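Lipoprotein YgdI/YgdR-like SH3-like domain-containing protein (Shewanella oneidensis, PDB 2RB6) is of unknown function but is probably a small membrane-attached lipoprotein whose globular part adopts an SH3-like fold of two antiparallel sheets. Local coordinates at residues Tyr5-Lys10 and Ser19-Asp24; Thr27-Tyr32 and Glu39-Gln44. All coordinates share one frame; numbering follows the deposited sequence.

Contact 1 (Tyr5-Lys10 and Ser19-Asp24)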
loop_
_atom_site.group_PDB
_atom_site.type_symbol
_atom_site.label_atom_id
_atom_site.label_comp_id
_atom_site.label_asym_id
_atom_site.label_seq_id
_atom_site.Cartn_x
_atom_site.Cartn_y
_atom_site.Cartn_z
ATOM N N TYR A 5 -0.240 4.362 5.486
ATOM C CA TYR A 5 0.344 3.152 4.947
ATOM C C TYR A 5 1.465 3.392 3.968
ATOM O O TYR A 5 1.463 4.358 3.214
ATOM C CB TYR A 5 -0.727 2.270 4.307
ATOM C CG TYR A 5 -1.607 1.595 5.317
ATOM C CD1 TYR A 5 -2.753 2.228 5.811
ATOM C CD2 TYR A 5 -1.296 0.325 5.789
ATOM C CE1 TYR A 5 -3.565 1.605 6.750
ATOM C CE2 TYR A 5 -2.103 -0.308 6.728
ATOM C CZ TYR A 5 -3.235 0.332 7.200
ATOM O OH TYR A 5 -4.049 -0.321 8.096
ATOM N N ILE A 6 2.428 2.483 4.007
ATOM C CA ILE A 6 3.592 2.538 3.154
ATOM C C ILE A 6 3.945 1.116 2.743
ATOM O O ILE A 6 3.966 0.203 3.577
ATOM C CB ILE A 6 4.791 3.159 3.901
ATOM C CG1 ILE A 6 4.556 4.651 4.123
ATOM C CG2 ILE A 6 6.066 2.916 3.131
ATOM C CD1 ILE A 6 5.654 5.322 4.925
HETATM N N MSE A 7 4.201 0.941 1.450
HETATM C CA MSE A 7 4.571 -0.350 0.899
HETATM C C MSE A 7 5.986 -0.251 0.345
HETATM O O MSE A 7 6.340 0.718 -0.342
HETATM C CB MSE A 7 3.630 -0.732 -0.234
HETATM C CG MSE A 7 2.166 -0.601 0.113
HETATM SE SE MSE A 7 1.018 -1.027 -1.399
HETATM C CE MSE A 7 1.237 -2.958 -1.313
ATOM N N SER A 8 6.791 -1.259 0.651
ATOM C CA SER A 8 8.162 -1.307 0.171
ATOM C C SER A 8 8.267 -2.337 -0.939
ATOM O O SER A 8 7.819 -3.474 -0.793
ATOM C CB SER A 8 9.119 -1.646 1.318
ATOM O OG SER A 8 9.316 -0.518 2.157
ATOM N N THR A 9 8.851 -1.914 -2.055
ATOM C CA THR A 9 9.023 -2.760 -3.234
ATOM C C THR A 9 10.392 -3.421 -3.248
ATOM O O THR A 9 11.392 -2.819 -2.860
ATOM C CB THR A 9 8.868 -1.936 -4.526
ATOM O OG1 THR A 9 7.556 -1.361 -4.567
ATOM C CG2 THR A 9 9.075 -2.810 -5.756
ATOM N N LYS A 10 10.423 -4.662 -3.712
ATOM C CA LYS A 10 11.659 -5.432 -3.787
ATOM C C LYS A 10 12.788 -4.680 -4.492
ATOM O O LYS A 10 13.961 -4.833 -4.137
ATOM C CB LYS A 10 11.403 -6.749 -4.518
ATOM C CG LYS A 10 12.390 -7.841 -4.164
ATOM C CD LYS A 10 12.013 -9.163 -4.819
ATOM C CE LYS A 10 12.824 -10.307 -4.227
ATOM N NZ LYS A 10 14.294 -10.068 -4.305
ATOM N N SER A 19 -5.086 4.467 2.860
ATOM C CA SER A 19 -5.979 3.333 3.123
ATOM C C SER A 19 -5.172 2.048 3.095
ATOM O O SER A 19 -4.166 1.944 2.395
ATOM C CB SER A 19 -7.076 3.209 2.060
ATOM O OG SER A 19 -7.904 4.355 2.004
ATOM N N LYS A 20 -5.633 1.071 3.861
ATOM C CA LYS A 20 -4.995 -0.229 3.923
ATOM C C LYS A 20 -5.090 -0.902 2.543
ATOM O O LYS A 20 -6.182 -1.076 1.998
ATOM C CB LYS A 20 -5.702 -1.077 4.988
ATOM C CG LYS A 20 -5.217 -2.507 5.113
ATOM C CD LYS A 20 -6.078 -3.296 6.090
ATOM C CE LYS A 20 -5.720 -4.784 6.080
ATOM N NZ LYS A 20 -4.328 -5.056 6.558
ATOM N N PRO A 21 -3.941 -1.259 1.946
ATOM C CA PRO A 21 -3.976 -1.912 0.634
ATOM C C PRO A 21 -4.691 -3.262 0.757
ATOM O O PRO A 21 -4.429 -4.040 1.683
ATOM C CB PRO A 21 -2.489 -2.034 0.256
ATOM C CG PRO A 21 -1.797 -2.116 1.573
ATOM C CD PRO A 21 -2.558 -1.121 2.438
ATOM N N LYS A 22 -5.609 -3.519 -0.169
ATOM C CA LYS A 22 -6.405 -4.744 -0.172
ATOM C C LYS A 22 -5.843 -5.764 -1.173
ATOM O O LYS A 22 -5.773 -5.493 -2.372
ATOM C CB LYS A 22 -7.841 -4.370 -0.537
ATOM C CG LYS A 22 -8.916 -5.311 -0.047
ATOM C CD LYS A 22 -10.244 -4.564 0.078
ATOM C CE LYS A 22 -11.370 -5.464 0.602
ATOM N NZ LYS A 22 -11.765 -6.526 -0.379
ATOM N N LEU A 23 -5.449 -6.937 -0.682
ATOM C CA LEU A 23 -4.882 -7.974 -1.547
ATOM C C LEU A 23 -5.908 -8.801 -2.325
ATOM O O LEU A 23 -6.796 -9.418 -1.740
ATOM C CB LEU A 23 -3.999 -8.926 -0.726
ATOM C CG LEU A 23 -3.424 -10.121 -1.503
ATOM C CD1 LEU A 23 -2.658 -9.618 -2.719
ATOM C CD2 LEU A 23 -2.519 -10.955 -0.605
ATOM N N ASP A 24 -5.767 -8.812 -3.649
ATOM C CA ASP A 24 -6.643 -9.573 -4.540
ATOM C C ASP A 24 -5.904 -10.865 -4.904
ATOM O O ASP A 24 -4.992 -10.858 -5.740
ATOM C CB ASP A 24 -6.946 -8.748 -5.802
ATOM C CG ASP A 24 -7.943 -9.428 -6.744
ATOM O OD1 ASP A 24 -8.563 -8.716 -7.558
ATOM O OD2 ASP A 24 -8.102 -10.666 -6.696
HETATM O O HOH W 1 -3.607 -3.196 8.893
#

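Contact 2 (Thr27-Tyr32 and Glu39-Gln44)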
loop_
_atom_site.group_PDB
_atom_site.type_symbol
_atom_site.label_atom_id
_atom_site.label_comp_id
_atom_site.label_asym_id
_atom_site.label_seq_id
_atom_site.Cartn_x
_atom_site.Cartn_y
_atom_site.Cartn_z
ATOM N N THR A 27 -5.712 -12.226 -8.685
ATOM C CA THR A 27 -4.649 -11.696 -9.534
ATOM C C THR A 27 -3.319 -11.480 -8.814
ATOM O O THR A 27 -2.336 -11.080 -9.440
ATOM C CB THR A 27 -5.043 -10.342 -10.129
ATOM O OG1 THR A 27 -5.265 -9.412 -9.062
ATOM C CG2 THR A 27 -6.298 -10.461 -10.965
ATOM N N GLY A 28 -3.277 -11.738 -7.511
ATOM C CA GLY A 28 -2.045 -11.514 -6.776
ATOM C C GLY A 28 -1.649 -10.042 -6.888
ATOM O O GLY A 28 -0.464 -9.692 -6.945
HETATM N N MSE A 29 -2.664 -9.181 -6.924
HETATM C CA MSE A 29 -2.488 -7.737 -7.039
HETATM C C MSE A 29 -2.934 -6.997 -5.780
HETATM O O MSE A 29 -3.985 -7.297 -5.220
HETATM C CB MSE A 29 -3.312 -7.209 -8.219
HETATM C CG MSE A 29 -2.858 -7.670 -9.582
HETATM SE SE MSE A 29 -1.346 -6.654 -10.203
HETATM C CE MSE A 29 -1.013 -7.601 -11.857
ATOM N N TYR A 30 -2.135 -6.028 -5.339
ATOM C CA TYR A 30 -2.499 -5.221 -4.173
ATOM C C TYR A 30 -3.112 -3.919 -4.677
ATOM O O TYR A 30 -2.486 -3.182 -5.439
ATOM C CB TYR A 30 -1.271 -4.891 -3.313
ATOM C CG TYR A 30 -1.067 -5.790 -2.108
ATOM C CD1 TYR A 30 -1.920 -5.720 -1.003
ATOM C CD2 TYR A 30 -0.023 -6.717 -2.075
ATOM C CE1 TYR A 30 -1.737 -6.547 0.103
ATOM C CE2 TYR A 30 0.168 -7.550 -0.978
ATOM C CZ TYR A 30 -0.691 -7.462 0.106
ATOM O OH TYR A 30 -0.499 -8.292 1.186
ATOM N N LEU A 31 -4.345 -3.649 -4.265
ATOM C CA LEU A 31 -5.025 -2.420 -4.656
ATOM C C LEU A 31 -4.854 -1.417 -3.523
ATOM O O LEU A 31 -4.938 -1.770 -2.339
ATOM C CB LEU A 31 -6.518 -2.667 -4.902
ATOM C CG LEU A 31 -7.025 -3.155 -6.270
ATOM C CD1 LEU A 31 -7.074 -1.992 -7.260
ATOM C CD2 LEU A 31 -6.138 -4.280 -6.794
ATOM N N TYR A 32 -4.619 -0.166 -3.896
ATOM C CA TYR A 32 -4.421 0.883 -2.922
ATOM C C TYR A 32 -4.762 2.220 -3.584
ATOM O O TYR A 32 -4.923 2.280 -4.800
ATOM C CB TYR A 32 -2.966 0.839 -2.439
ATOM C CG TYR A 32 -1.931 1.407 -3.394
ATOM C CD1 TYR A 32 -1.612 2.758 -3.366
ATOM C CD2 TYR A 32 -1.233 0.585 -4.290
ATOM C CE1 TYR A 32 -0.623 3.288 -4.191
ATOM C CE2 TYR A 32 -0.231 1.100 -5.129
ATOM C CZ TYR A 32 0.064 2.460 -5.065
ATOM O OH TYR A 32 1.055 3.010 -5.845
ATOM N N GLU A 39 -7.537 4.563 -7.508
ATOM C CA GLU A 39 -6.823 3.377 -7.089
ATOM C C GLU A 39 -5.708 3.048 -8.068
ATOM O O GLU A 39 -5.689 3.537 -9.200
ATOM C CB GLU A 39 -7.798 2.205 -6.982
ATOM C CG GLU A 39 -8.561 1.940 -8.260
ATOM C CD GLU A 39 -9.791 1.091 -8.032
ATOM O OE1 GLU A 39 -10.489 0.796 -9.022
ATOM O OE2 GLU A 39 -10.068 0.722 -6.867
ATOM N N VAL A 40 -4.773 2.228 -7.614
ATOM C CA VAL A 40 -3.656 1.812 -8.438
ATOM C C VAL A 40 -3.262 0.396 -8.037
ATOM O O VAL A 40 -3.603 -0.075 -6.946
ATOM C CB VAL A 40 -2.463 2.821 -8.323
ATOM C CG1 VAL A 40 -2.401 3.404 -6.926
ATOM C CG2 VAL A 40 -1.150 2.144 -8.692
HETATM N N MSE A 41 -2.558 -0.283 -8.930
HETATM C CA MSE A 41 -2.159 -1.660 -8.699
HETATM C C MSE A 41 -0.665 -1.884 -8.590
HETATM O O MSE A 41 0.132 -1.164 -9.186
HETATM C CB MSE A 41 -2.697 -2.526 -9.832
HETATM C CG MSE A 41 -3.638 -3.630 -9.409
HETATM SE SE MSE A 41 -4.392 -4.490 -10.974
HETATM C CE MSE A 41 -6.085 -3.540 -10.986
ATOM N N ILE A 42 -0.304 -2.913 -7.833
ATOM C CA ILE A 42 1.084 -3.300 -7.634
ATOM C C ILE A 42 1.051 -4.809 -7.386
ATOM O O ILE A 42 0.189 -5.303 -6.658
ATOM C CB ILE A 42 1.708 -2.549 -6.415
ATOM C CG1 ILE A 42 3.176 -2.945 -6.229
ATOM C CG2 ILE A 42 0.921 -2.849 -5.145
ATOM C CD1 ILE A 42 4.109 -2.397 -7.263
ATOM N N LYS A 43 1.965 -5.544 -8.015
ATOM C CA LYS A 43 2.021 -6.997 -7.861
ATOM C C LYS A 43 2.400 -7.399 -6.434
ATOM O O LYS A 43 3.266 -6.784 -5.819
ATOM C CB LYS A 43 3.030 -7.599 -8.849
ATOM C CG LYS A 43 2.782 -7.252 -10.316
ATOM C CD LYS A 43 3.682 -8.057 -11.255
ATOM C CE LYS A 43 3.410 -9.556 -11.141
ATOM N NZ LYS A 43 2.003 -9.905 -11.493
ATOM N N GLN A 44 1.755 -8.444 -5.925
ATOM C CA GLN A 44 1.997 -8.933 -4.572
ATOM C C GLN A 44 3.471 -9.278 -4.384
ATOM O O GLN A 44 4.106 -8.858 -3.410
ATOM C CB GLN A 44 1.133 -10.171 -4.326
ATOM C CG GLN A 44 0.814 -10.456 -2.876
ATOM C CD GLN A 44 2.005 -10.986 -2.110
ATOM O OE1 GLN A 44 2.501 -12.080 -2.389
ATOM N NE2 GLN A 44 2.476 -10.209 -1.143
#

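Contact 1 (Tyr5-Lys10 and Ser19-Asp24)
In this SH3-like fold, Tyr5 and Met7 of strand 4-9 meet Lys20 and Pro21, which lead from one three-stranded sheet into the other; the Tyr5 and Met7 side chains pack on this linker as it enters strand 22-24, with no direct hydrogen bond between 5-10 and 19-24. The Tyr5 ring lies against the backbone of the incoming chain. Lys20 CA sits 3.7 Å from the centre of that ring, 12° off its normal, a CH-pi contact over the face. Tyr5 CG stands anti to its own carbonyl carbon (chi1 -73°), which turns the ring toward Ser19-Pro21. Near the phenol end, Lys20 CB comes within 3.6 Å of Tyr5 OH; the lysine chain bends at its end, and Lys20 NZ donates to a water O at 3.1 Å. The same water lies in the ring plane, 3.0 Å from Tyr5 OH. Deeper in, Pro21 CD approaches Tyr5 CD2 obliquely at 3.9 Å, while Pro21 CB rests 4.0 Å from SE of selenomethionine Met7. Tyr30 and Ile50 also touch Pro21 here. With an alanine in place of Tyr5, the face over Lys20 CA would be lost and the bridging water would probably be left without its phenol partner. The chemistry is thus graded, from an apolar, buried Met7-Pro21 end to a hydrated polar end where the ammonium group and the phenol share one water.

Contact 2 (Thr27-Tyr32 and Glu39-Gln44)
A beta hairpin pairs Tyr30 and Tyr32 with Ile42 and Val40, its strands 29-33 and 39-43 running antiparallel. The bond from Tyr30 N to Ile42 O, 2.8 Å long, is nearly straight, with an N-H...O angle of 172°, whereas the return from Ile42 N to Tyr30 O is longer, 3.3 Å, and bent to 137° at the hydrogen. Val40 N gives a further 2.8 Å bond to Tyr32 O. On the face that carries the tyrosines, Val40 CG1 lies off-centre over the Tyr32 ring, 3.4 Å from its centroid. Tyr32 CG sits between the backbone N and carbonyl carbon (chi1 76°), folding the ring across the neighbouring strand. This hairpin forms two strands of a three-stranded sheet, and its tyrosine face turns to strand 4-9, where Tyr30, Tyr32 and Ile42 all touch Met7. The other face holds two selenomethionines set roughly perpendicular, with Met29 CB 3.8 Å from Met41 CG; Leu31 runs alongside Met41, its CD2 3.7 Å from the same CG. Past the last paired residues, Gln44 N donates to Gly28 O at 2.7 Å, and the Gln44 side chain runs beside Tyr30, its NE2 at the ring edge 3.5 Å from Tyr30 CE2.

How the contacts relate
From the N terminus, strand 4-9 is laid down first, and contact 1 closes the loop through strand 14-17 when the chain returns at 19-24. Contact 2 opens only afterwards, closing the hairpin between 27-32 and 39-44, so the two stand in series and neither nests nor crosses. What couples them is strand 22-24, which leaves contact 1 and pairs with strand 29-33, where Asp24 N and Lys22 N probably bond to Met29 O and Leu31 O. A G1 beta bulge at Gly28 and Met29, opposite Asp24, marks the start of strand 29-33. Contact 1 holds the linker between the sheets against strand 4-9, while contact 2 pairs two of the three strands of the second sheet.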